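Local atomic coordinates of DR2417 (Deinococcus radiodurans, PDB entry 4XWT), a protein that probably degrades and matures RNA as a metal-binding RNase J, with 5'-3' exonuclease and possibly endonuclease activity. Residues C150-I155 with D175-P180; S210-R215 with H377-A382. One frame throughout, in Å; residues are numbered along the deposited sequence.

Interaction 1 of 2, residues C150-I155 with D175-P180. With ZN (zinc ion), chain C; ZN (zinc ion), chain D.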
loop_
_atom_site.group_PDB
_atom_site.type_symbol
_atom_site.label_atom_id
_atom_site.label_comp_id
_atom_site.label_asym_id
_atom_site.label_seq_id
_atom_site.Cartn_x
_atom_site.Cartn_y
_atom_site.Cartn_z
ATOM N N CYS A 150 34.627 -8.090 -2.423
ATOM C CA CYS A 150 33.425 -8.826 -2.121
ATOM C C CYS A 150 32.665 -8.200 -0.959
ATOM O O CYS A 150 33.236 -7.873 0.091
ATOM C CB CYS A 150 33.760 -10.289 -1.816
ATOM S SG CYS A 150 32.332 -11.350 -1.470
ATOM N N MET A 151 31.369 -8.022 -1.190
ATOM C CA MET A 151 30.427 -7.697 -0.129
ATOM C C MET A 151 29.250 -8.659 -0.215
ATOM O O MET A 151 28.658 -8.840 -1.288
ATOM C CB MET A 151 29.960 -6.244 -0.237
ATOM C CG MET A 151 31.077 -5.239 -0.011
ATOM S SD MET A 151 31.694 -5.241 1.687
ATOM C CE MET A 151 30.609 -4.000 2.405
ATOM N N THR A 152 28.933 -9.303 0.904
ATOM C CA THR A 152 27.783 -10.186 0.951
ATOM C C THR A 152 26.526 -9.389 0.689
ATOM O O THR A 152 26.384 -8.263 1.165
ATOM C CB THR A 152 27.637 -10.890 2.298
ATOM O OG1 THR A 152 27.785 -9.930 3.359
ATOM C CG2 THR A 152 28.707 -12.012 2.442
ATOM N N HIS A 153 25.615 -9.979 -0.072
ATOM C CA HIS A 153 24.337 -9.327 -0.360
ATOM C C HIS A 153 23.303 -10.449 -0.545
ATOM O O HIS A 153 23.582 -11.589 -0.177
ATOM C CB HIS A 153 24.504 -8.401 -1.590
ATOM C CG HIS A 153 23.290 -7.598 -1.942
ATOM N ND1 HIS A 153 22.429 -7.076 -0.994
ATOM C CD2 HIS A 153 22.788 -7.232 -3.148
ATOM C CE1 HIS A 153 21.454 -6.424 -1.604
ATOM N NE2 HIS A 153 21.647 -6.506 -2.911
ATOM N N SER A 154 22.128 -10.149 -1.093
ATOM C CA SER A 154 21.075 -11.158 -1.269
ATOM C C SER A 154 21.161 -11.838 -2.644
ATOM O O SER A 154 20.274 -12.621 -3.030
ATOM C CB SER A 154 19.706 -10.510 -1.101
ATOM O OG SER A 154 19.638 -9.439 -2.026
ATOM N N ILE A 155 22.219 -11.516 -3.393
ATOM C CA ILE A 155 22.527 -12.208 -4.652
ATOM C C ILE A 155 24.046 -12.464 -4.703
ATOM O O ILE A 155 24.823 -11.660 -4.189
ATOM C CB ILE A 155 22.045 -11.395 -5.899
ATOM C CG1 ILE A 155 21.976 -12.293 -7.147
ATOM C CG2 ILE A 155 22.934 -10.158 -6.140
ATOM C CD1 ILE A 155 21.471 -11.613 -8.445
ATOM N N ASP A 175 25.592 -2.503 -2.942
ATOM C CA ASP A 175 24.601 -3.063 -2.026
ATOM C C ASP A 175 25.283 -4.028 -1.072
ATOM O O ASP A 175 26.076 -4.857 -1.517
ATOM C CB ASP A 175 23.502 -3.816 -2.784
ATOM C CG ASP A 175 22.549 -2.900 -3.533
ATOM O OD1 ASP A 175 22.974 -1.783 -3.946
ATOM O OD2 ASP A 175 21.382 -3.341 -3.712
ATOM N N PHE A 176 24.978 -3.961 0.222
ATOM C CA PHE A 176 25.564 -4.928 1.145
ATOM C C PHE A 176 24.848 -5.143 2.459
ATOM O O PHE A 176 24.141 -4.283 2.964
ATOM C CB PHE A 176 26.998 -4.531 1.484
ATOM C CG PHE A 176 27.110 -3.488 2.568
ATOM C CD1 PHE A 176 26.914 -2.150 2.280
ATOM C CD2 PHE A 176 27.465 -3.844 3.867
ATOM C CE1 PHE A 176 27.054 -1.182 3.259
ATOM C CE2 PHE A 176 27.611 -2.877 4.870
ATOM C CZ PHE A 176 27.401 -1.542 4.567
ATOM N N LYS A 177 25.103 -6.322 3.013
ATOM C CA LYS A 177 24.999 -6.576 4.437
ATOM C C LYS A 177 26.318 -7.180 4.866
ATOM O O LYS A 177 27.147 -7.540 4.032
ATOM C CB LYS A 177 23.855 -7.537 4.750
ATOM C CG LYS A 177 24.033 -8.846 4.016
ATOM C CD LYS A 177 22.801 -9.744 4.055
ATOM C CE LYS A 177 22.515 -10.259 5.462
ATOM N NZ LYS A 177 21.629 -11.448 5.406
ATOM N N ILE A 178 26.514 -7.311 6.167
ATOM C CA ILE A 178 27.676 -8.036 6.650
ATOM C C ILE A 178 27.194 -9.358 7.210
ATOM O O ILE A 178 26.877 -9.454 8.394
ATOM C CB ILE A 178 28.452 -7.265 7.724
ATOM C CG1 ILE A 178 28.831 -5.873 7.213
ATOM C CG2 ILE A 178 29.705 -8.052 8.134
ATOM C CD1 ILE A 178 29.684 -5.073 8.188
ATOM N N ASP A 179 27.121 -10.366 6.347
ATOM C CA ASP A 179 26.656 -11.689 6.731
ATOM C C ASP A 179 27.857 -12.602 6.992
ATOM O O ASP A 179 28.619 -12.908 6.067
ATOM C CB ASP A 179 25.761 -12.278 5.630
ATOM C CG ASP A 179 24.886 -13.425 6.126
ATOM O OD1 ASP A 179 25.311 -14.157 7.046
ATOM O OD2 ASP A 179 23.766 -13.600 5.596
ATOM N N PRO A 180 28.022 -13.049 8.250
ATOM C CA PRO A 180 29.163 -13.915 8.593
ATOM C C PRO A 180 29.106 -15.283 7.910
ATOM O O PRO A 180 30.149 -15.900 7.700
ATOM C CB PRO A 180 29.058 -14.059 10.115
ATOM C CG PRO A 180 27.674 -13.652 10.474
ATOM C CD PRO A 180 27.218 -12.677 9.430
HETATM ZN ZN ZN C . 20.694 -5.440 -4.675
HETATM ZN ZN ZN D . 20.005 -2.257 -5.067
HETATM O O HOH W 1 30.395 -11.069 5.328
#

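Interaction 2 of 2, residues S210-R215 with H377-A382. With U5P (uridine-5'-monophosphate), chain H.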
loop_
_atom_site.group_PDB
_atom_site.type_symbol
_atom_site.label_atom_id
_atom_site.label_comp_id
_atom_site.label_asym_id
_atom_site.label_seq_id
_atom_site.Cartn_x
_atom_site.Cartn_y
_atom_site.Cartn_z
ATOM N N SER A 210 22.079 2.719 2.033
ATOM C CA SER A 210 21.288 3.269 3.155
ATOM C C SER A 210 19.936 2.610 3.384
ATOM O O SER A 210 19.150 3.069 4.226
ATOM C CB SER A 210 21.047 4.763 2.949
ATOM O OG SER A 210 22.257 5.437 2.688
ATOM N N THR A 211 19.666 1.552 2.637
ATOM C CA THR A 211 18.341 0.935 2.597
ATOM C C THR A 211 17.764 0.737 3.995
ATOM O O THR A 211 16.615 1.107 4.275
ATOM C CB THR A 211 18.367 -0.433 1.893
ATOM O OG1 THR A 211 18.883 -0.289 0.557
ATOM C CG2 THR A 211 16.963 -1.030 1.835
ATOM N N ASN A 212 18.580 0.169 4.875
ATOM C CA ASN A 212 18.121 -0.206 6.201
ATOM C C ASN A 212 18.713 0.660 7.306
ATOM O O ASN A 212 18.897 0.175 8.421
ATOM C CB ASN A 212 18.438 -1.691 6.471
ATOM C CG ASN A 212 17.355 -2.605 5.965
ATOM O OD1 ASN A 212 16.283 -2.138 5.593
ATOM N ND2 ASN A 212 17.613 -3.912 5.962
ATOM N N ALA A 213 18.996 1.933 7.008
ATOM C CA ALA A 213 19.624 2.832 7.984
ATOM C C ALA A 213 18.723 3.165 9.161
ATOM O O ALA A 213 19.178 3.700 10.165
ATOM C CB ALA A 213 20.094 4.135 7.308
ATOM N N GLU A 214 17.442 2.855 9.046
ATOM C CA GLU A 214 16.563 3.114 10.168
ATOM C C GLU A 214 16.371 1.875 11.034
ATOM O O GLU A 214 15.618 1.925 12.001
ATOM C CB GLU A 214 15.209 3.633 9.680
ATOM C CG GLU A 214 15.239 5.095 9.259
ATOM C CD GLU A 214 13.843 5.647 8.987
ATOM O OE1 GLU A 214 13.073 5.853 9.953
ATOM O OE2 GLU A 214 13.523 5.882 7.805
ATOM N N ARG A 215 17.031 0.769 10.694
ATOM C CA ARG A 215 16.868 -0.465 11.476
ATOM C C ARG A 215 18.027 -0.621 12.444
ATOM O O ARG A 215 19.170 -0.794 12.024
ATOM C CB ARG A 215 16.782 -1.719 10.587
ATOM C CG ARG A 215 15.659 -1.736 9.572
ATOM C CD ARG A 215 15.549 -3.116 8.916
ATOM N NE ARG A 215 14.532 -3.156 7.859
ATOM C CZ ARG A 215 14.214 -4.243 7.156
ATOM N NH1 ARG A 215 14.824 -5.399 7.388
ATOM N NH2 ARG A 215 13.281 -4.177 6.219
ATOM N N HIS A 377 12.749 -14.766 6.831
ATOM C CA HIS A 377 13.350 -13.826 5.890
ATOM C C HIS A 377 14.377 -12.895 6.503
ATOM O O HIS A 377 14.173 -12.341 7.587
ATOM C CB HIS A 377 12.270 -12.973 5.224
ATOM C CG HIS A 377 12.813 -12.008 4.221
ATOM N ND1 HIS A 377 13.216 -12.395 2.961
ATOM C CD2 HIS A 377 13.041 -10.675 4.297
ATOM C CE1 HIS A 377 13.645 -11.335 2.294
ATOM N NE2 HIS A 377 13.551 -10.280 3.083
ATOM N N ALA A 378 15.471 -12.704 5.775
ATOM C CA ALA A 378 16.476 -11.717 6.133
ATOM C C ALA A 378 16.676 -10.786 4.955
ATOM O O ALA A 378 16.738 -11.220 3.809
ATOM C CB ALA A 378 17.799 -12.386 6.529
ATOM N N SER A 379 16.734 -9.500 5.245
ATOM C CA SER A 379 16.970 -8.496 4.229
ATOM C C SER A 379 18.395 -8.642 3.647
ATOM O O SER A 379 19.304 -9.225 4.290
ATOM C CB SER A 379 16.764 -7.106 4.831
ATOM O OG SER A 379 17.415 -6.104 4.073
ATOM N N GLY A 380 18.578 -8.117 2.440
ATOM C CA GLY A 380 19.878 -8.137 1.796
ATOM C C GLY A 380 20.751 -6.963 2.188
ATOM O O GLY A 380 21.876 -6.857 1.715
ATOM N N HIS A 381 20.256 -6.113 3.080
ATOM C CA HIS A 381 20.909 -4.848 3.366
ATOM C C HIS A 381 21.304 -4.695 4.822
ATOM O O HIS A 381 20.584 -5.110 5.734
ATOM C CB HIS A 381 20.004 -3.683 2.951
ATOM C CG HIS A 381 19.699 -3.660 1.488
ATOM N ND1 HIS A 381 20.431 -2.913 0.581
ATOM C CD2 HIS A 381 18.764 -4.310 0.757
ATOM C CE1 HIS A 381 19.946 -3.094 -0.632
ATOM N NE2 HIS A 381 18.926 -3.937 -0.554
ATOM N N ALA A 382 22.468 -4.086 5.009
ATOM C CA ALA A 382 22.992 -3.729 6.309
ATOM C C ALA A 382 22.063 -2.846 7.153
ATOM O O ALA A 382 21.540 -1.829 6.678
ATOM C CB ALA A 382 24.342 -3.040 6.122
HETATM N N1 U5P H . 14.053 -5.656 -3.205
HETATM C C2 U5P H . 13.784 -5.663 -4.587
HETATM N N3 U5P H . 14.210 -6.674 -5.351
HETATM C C4 U5P H . 14.904 -7.684 -4.822
HETATM C C5 U5P H . 15.193 -7.705 -3.466
HETATM C C6 U5P H . 14.749 -6.661 -2.667
HETATM O O2 U5P H . 13.140 -4.728 -5.105
HETATM O O4 U5P H . 15.289 -8.613 -5.553
HETATM C "C1'" U5P H . 13.590 -4.544 -2.370
HETATM C "C2'" U5P H . 12.873 -5.036 -1.122
HETATM O "O2'" U5P H . 11.460 -4.861 -1.243
HETATM C "C3'" U5P H . 13.421 -4.185 0.001
HETATM C "C4'" U5P H . 14.769 -3.726 -0.500
HETATM O "O3'" U5P H . 12.610 -3.026 0.182
HETATM O "O4'" U5P H . 14.714 -3.785 -1.925
HETATM C "C5'" U5P H . 15.848 -4.667 -0.001
HETATM O "O5'" U5P H . 15.406 -6.017 -0.126
HETATM P P U5P H . 16.348 -7.222 0.357
HETATM O O1P U5P H . 16.551 -6.834 1.786
HETATM O O2P U5P H . 15.568 -8.492 0.130
HETATM O O3P U5P H . 17.556 -7.133 -0.542
HETATM O O HOH W 2 21.276 -0.441 4.274
#

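Interaction 1 of 2, residues C150-I155 with D175-P180
H153 and D175 meet at a pair of zinc ions. NE2 of H153 binds the zinc of chain C at 2.3 Å. OD2 of D175 bridges both metals, 2.4 Å from the zinc of chain C and 2.2 Å from that of chain D. H84 and H86 complete the first site; D88, H89 and H403 complete the second. CB of D175 also lies over one face of the H153 imidazole, 3.4 Å from its centroid, a CH-pi contact. The ring and carboxylate planes stand 77° apart. ND1 of H153 donates to the carbonyl O of G380, which helps fix the ring's rotation.

This is the dinuclear centre of the metallo-beta-lactamase fold, where loops after strands 144-150 and 168-172 bring in ligands.

Hydrogen bonds gather on T152. Its carbonyl O takes K177 N at 3.0 Å. Its OG1 accepts D179 N almost straight, at 175°, and donates to K177 O at 2.6 Å from above the carbonyl plane. S190 also bonds this hydroxyl. Within 175-180, K177 NZ forms a salt bridge with D179 OD2, while D179 OD1 bonds S221 OG.

M151 adds an apolar contact. Its chain bends at chi3 (-90°) and sets CE over the F176 ring, 3.8 Å from the centroid. L387 and I390 also pack on F176.

Interaction 2 of 2, residues S210-R215 with H377-A382
H381 CG stands opposite its carbonyl carbon (chi1 -62°), and T211 OG1 does likewise (chi1 -57°); these torsions bring the two groups together. One face of the imidazole receives T211. T211 CB lies 3.7 Å from the ring centroid, a CH-pi contact, and its OG1 is offset toward the rim. Both polar ends are held by D209: OD1 bonds T211 OG1, and OD2 bonds H381 ND1. S379 OG is trans to its own N (chi1 159°), which carries the hydroxyl to N212 and to the nucleotide.

The N212 amide links two residues of 377-382. ND2 donates to H381 O at 3.2 Å, from above the carbonyl plane, and makes a weak bond to S379 OG at 2.9 Å. T219 OG1 also bonds H381 O. A water joins N212 N to A382 O.

Segment 210-215 follows strand 205-209 and contains two overlapping type I turns. Here the metallo-beta-lactamase part meets the region that follows the beta-CASP domain, as expected for an RNase J. H377 to H381 are the predicted substrate-binding residues, and S379 and G380 are seen to bind UMP. H381 is the predicted proton acceptor and D209 the predicted proton donor.

S379 OG accepts H381 N at 3.0 Å, an ST turn. The same S379 OG donates to O1P of the bound UMP at 2.6 Å. G380 N also points at O1P, but its distance of 2.5 Å to that oxygen is doubtfully short. R215 stretches from CG to NE and brings NH1 within 3.6 Å of S379 CB, where the guanidinium comes in obliquely.

How the interactions relate
Both interactions are buried and lie on the same side of the chain's centre, their own centres about 11 Å apart. They adjoin directly: F176 O and A382 N are 2.6 Å apart, a probable hydrogen bond. D175 of interaction 1 also packs on H381 of interaction 2. Interaction 1 joins two loops of the metallo-beta-lactamase part and carries zinc ligands. Interaction 2 joins that part to the RNA specificity region, 162 residues on, and carries phosphate-binding groups. Metal bonds and the T152 hydroxyl and carbonyl mark the first; the N212 amide and the phosphate-binding S379 mark the second. At the edge of interaction 2, R215 is exposed, and E214 bonds Y370 of the second subunit.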